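Local coordinates for protein L-cysteine S-thiosulfotransferase subunit SoxA (PDB 2C1D) that carries two heme c groups in the SoxAX complex, which joins thiosulfate to a cysteine of the sulfur carrier SoxYZ during sulfur oxidation, at residues A[73-78]-A[122-127]. Residues are numbered along the deposited sequence; the frame is centred on the assembly and turned at random.
With HEC (heme c), chain I.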
loop_
_atom_site.group_PDB
_atom_site.type_symbol
_atom_site.label_atom_id
_atom_site.label_comp_id
_atom_site.label_asym_id
_atom_site.label_seq_id
_atom_site.Cartn_x
_atom_site.Cartn_y
_atom_site.Cartn_z
ATOM N N MET A 73 4.323 -9.933 33.340
ATOM C CA MET A 73 3.610 -10.921 32.545
ATOM C C MET A 73 4.445 -12.141 32.169
ATOM O O MET A 73 3.943 -13.051 31.529
ATOM C CB MET A 73 2.937 -10.284 31.317
ATOM C CG MET A 73 3.798 -9.532 30.317
ATOM S SD MET A 73 2.772 -8.375 29.275
ATOM C CE MET A 73 1.429 -9.543 28.606
ATOM N N GLY A 74 5.702 -12.180 32.610
ATOM C CA GLY A 74 6.561 -13.329 32.379
ATOM C C GLY A 74 6.168 -14.517 33.254
ATOM O O GLY A 74 5.379 -14.371 34.199
ATOM N N VAL A 75 6.716 -15.690 32.939
ATOM C CA VAL A 75 6.394 -16.910 33.691
ATOM C C VAL A 75 6.847 -16.809 35.147
ATOM O O VAL A 75 6.146 -17.270 36.037
ATOM C CB VAL A 75 6.930 -18.210 33.024
ATOM C CG1 VAL A 75 6.216 -18.457 31.701
ATOM C CG2 VAL A 75 8.451 -18.184 32.843
ATOM N N ASN A 76 8.003 -16.189 35.386
ATOM C CA ASN A 76 8.443 -15.849 36.750
ATOM C C ASN A 76 8.160 -14.396 37.188
ATOM O O ASN A 76 8.851 -13.865 38.066
ATOM C CB ASN A 76 9.940 -16.106 36.897
ATOM C CG ASN A 76 10.341 -17.476 36.440
ATOM O OD1 ASN A 76 9.566 -18.437 36.529
ATOM N ND2 ASN A 76 11.571 -17.585 35.948
ATOM N N GLY A 77 7.162 -13.752 36.588
ATOM C CA GLY A 77 6.822 -12.369 36.937
ATOM C C GLY A 77 7.727 -11.288 36.332
ATOM O O GLY A 77 7.737 -10.146 36.789
ATOM N N GLU A 78 8.491 -11.654 35.308
ATOM C CA GLU A 78 9.388 -10.709 34.637
ATOM C C GLU A 78 8.562 -9.676 33.898
ATOM O O GLU A 78 7.492 -10.003 33.362
ATOM C CB GLU A 78 10.296 -11.416 33.629
ATOM C CG GLU A 78 11.251 -12.426 34.255
ATOM C CD GLU A 78 10.791 -13.854 34.082
ATOM O OE1 GLU A 78 11.656 -14.741 33.925
ATOM O OE2 GLU A 78 9.568 -14.092 34.077
ATOM N N MET A 122 11.274 -14.106 28.937
ATOM C CA MET A 122 10.087 -14.084 29.769
ATOM C C MET A 122 9.341 -15.405 29.758
ATOM O O MET A 122 8.315 -15.530 30.437
ATOM C CB MET A 122 9.190 -12.930 29.340
ATOM C CG MET A 122 9.925 -11.602 29.401
ATOM S SD MET A 122 8.930 -10.303 28.795
ATOM C CE MET A 122 7.940 -9.901 30.273
ATOM N N GLY A 123 9.864 -16.378 29.020
ATOM C CA GLY A 123 9.328 -17.730 28.997
ATOM C C GLY A 123 7.940 -17.861 28.388
ATOM O O GLY A 123 7.185 -18.777 28.722
ATOM N N LEU A 124 7.595 -16.933 27.498
ATOM C CA LEU A 124 6.269 -16.891 26.928
ATOM C C LEU A 124 6.259 -17.371 25.489
ATOM O O LEU A 124 7.259 -17.323 24.756
ATOM C CB LEU A 124 5.668 -15.485 27.038
ATOM C CG LEU A 124 5.451 -14.907 28.437
ATOM C CD1 LEU A 124 5.115 -13.423 28.339
ATOM C CD2 LEU A 124 4.354 -15.667 29.214
ATOM N N GLU A 125 5.097 -17.869 25.116
ATOM C CA GLU A 125 4.779 -18.184 23.749
ATOM C C GLU A 125 4.899 -16.869 22.986
ATOM O O GLU A 125 4.529 -15.814 23.503
ATOM C CB GLU A 125 3.352 -18.760 23.690
ATOM C CG GLU A 125 2.706 -18.787 22.315
ATOM C CD GLU A 125 1.541 -19.777 22.236
ATOM O OE1 GLU A 125 1.061 -20.239 23.310
ATOM O OE2 GLU A 125 1.108 -20.099 21.099
ATOM N N LYS A 126 5.451 -16.930 21.784
ATOM C CA LYS A 126 5.660 -15.709 20.996
ATOM C C LYS A 126 4.344 -14.961 20.781
ATOM O O LYS A 126 3.278 -15.578 20.613
ATOM C CB LYS A 126 6.382 -16.001 19.678
ATOM C CG LYS A 126 5.536 -16.504 18.499
ATOM C CD LYS A 126 6.294 -16.389 17.144
ATOM C CE LYS A 126 5.635 -15.362 16.160
ATOM N NZ LYS A 126 6.560 -14.895 15.036
ATOM N N TRP A 127 4.407 -13.637 20.829
ATOM C CA TRP A 127 3.247 -12.809 20.474
ATOM C C TRP A 127 3.016 -12.807 18.962
ATOM O O TRP A 127 3.965 -12.734 18.163
ATOM C CB TRP A 127 3.407 -11.367 20.974
ATOM C CG TRP A 127 3.415 -11.189 22.482
ATOM C CD1 TRP A 127 3.057 -12.104 23.442
ATOM C CD2 TRP A 127 3.800 -10.004 23.190
ATOM N NE1 TRP A 127 3.202 -11.555 24.694
ATOM C CE2 TRP A 127 3.643 -10.263 24.568
ATOM C CE3 TRP A 127 4.238 -8.732 22.792
ATOM C CZ2 TRP A 127 3.939 -9.322 25.541
ATOM C CZ3 TRP A 127 4.528 -7.787 23.766
ATOM C CH2 TRP A 127 4.384 -8.083 25.118
HETATM FE FE HEC I . 14.504 -6.886 25.990
HETATM C CHA HEC I . 17.040 -6.363 23.633
HETATM C CHB HEC I . 12.406 -5.063 24.129
HETATM C CHC HEC I . 12.037 -7.720 28.150
HETATM C CHD HEC I . 16.864 -8.068 28.192
HETATM N NA HEC I . 14.713 -5.889 24.231
HETATM C C1A HEC I . 15.819 -5.778 23.423
HETATM C C2A HEC I . 15.465 -4.985 22.284
HETATM C C3A HEC I . 14.182 -4.630 22.424
HETATM C C4A HEC I . 13.671 -5.215 23.641
HETATM C CMA HEC I . 13.343 -3.786 21.458
HETATM C CAA HEC I . 16.431 -4.632 21.136
HETATM C CBA HEC I . 17.413 -3.609 21.671
HETATM C CGA HEC I . 18.570 -3.308 20.731
HETATM O O1A HEC I . 18.935 -4.139 19.868
HETATM O O2A HEC I . 19.122 -2.187 20.904
HETATM N NB HEC I . 12.560 -6.434 26.134
HETATM C C1B HEC I . 11.849 -5.733 25.188
HETATM C C2B HEC I . 10.436 -5.868 25.514
HETATM C C3B HEC I . 10.332 -6.596 26.632
HETATM C C4B HEC I . 11.678 -6.967 27.047
HETATM C CMB HEC I . 9.290 -5.194 24.732
HETATM C CAB HEC I . 9.008 -7.000 27.360
HETATM C CBB HEC I . 8.137 -7.636 26.515
HETATM N NC HEC I . 14.485 -7.727 27.866
HETATM C C1C HEC I . 13.329 -8.061 28.535
HETATM C C2C HEC I . 13.720 -8.704 29.775
HETATM C C3C HEC I . 15.057 -8.917 29.741
HETATM C C4C HEC I . 15.559 -8.218 28.569
HETATM C CMC HEC I . 12.705 -9.374 30.730
HETATM C CAC HEC I . 15.957 -9.616 30.817
HETATM C CBC HEC I . 15.635 -10.857 31.244
HETATM N ND HEC I . 16.622 -7.159 25.906
HETATM C C1D HEC I . 17.349 -7.730 26.948
HETATM C C2D HEC I . 18.713 -7.946 26.510
HETATM C C3D HEC I . 18.770 -7.439 25.079
HETATM C C4D HEC I . 17.428 -6.958 24.794
HETATM C CMD HEC I . 19.891 -8.559 27.289
HETATM C CAD HEC I . 19.982 -7.432 24.134
HETATM C CBD HEC I . 20.749 -6.160 24.332
HETATM C CGD HEC I . 21.881 -6.032 23.316
HETATM O O1D HEC I . 22.912 -5.372 23.645
HETATM O O2D HEC I . 21.731 -6.567 22.195
#
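V75 and M122 supply the sole hydrogen bond between the two loops: V75 N lies 3.0 Å from M122 O, nearly straight at the hydrogen (165°), with the donor tilted somewhat from the carbonyl plane. The 73-78 side is shaped by a type I turn from G74 to G77, and E78 OE2 accepts a bent bond from N76 N on its syn side, the donor well out of the carboxylate plane. Directly after M122, G123 leaves the helix 110-122 with positive phi. A side chain at G123 would collide with V75 CG2, while V75 CG1 packs on L124 CD2 (4.2 Å). L124 turns both methyls to the carbonyl oxygen of M73, the closer, CD1, at 3.4 Å.

The M122 chain runs extended through chi2 and bends at chi3 (83°), which lays SD against the heme c vinyl-derived carbon CBB at 3.6 Å and brings CE to E78 O and, at 4.2 Å, to M73 CG. M73 bends likewise at chi3 (-53°), and its SD sits at the edge of the W127 six-membered ring, 5.3 Å from the centroid, a Met-aromatic contact. W127 CH2 in turn touches HEC CBB, and its ring packs on helix 132-143. With an alanine here in place of M122, the heme edge would probably lose this thioether and a gap would open beside M73 and E78.

Within this cytochrome c domain, one backbone bond thus ties the loops together beside apolar packing, whereas thioether and indole groups probably give this edge of the heme a polarizable, largely apolar lining close to the attachment cysteine C80.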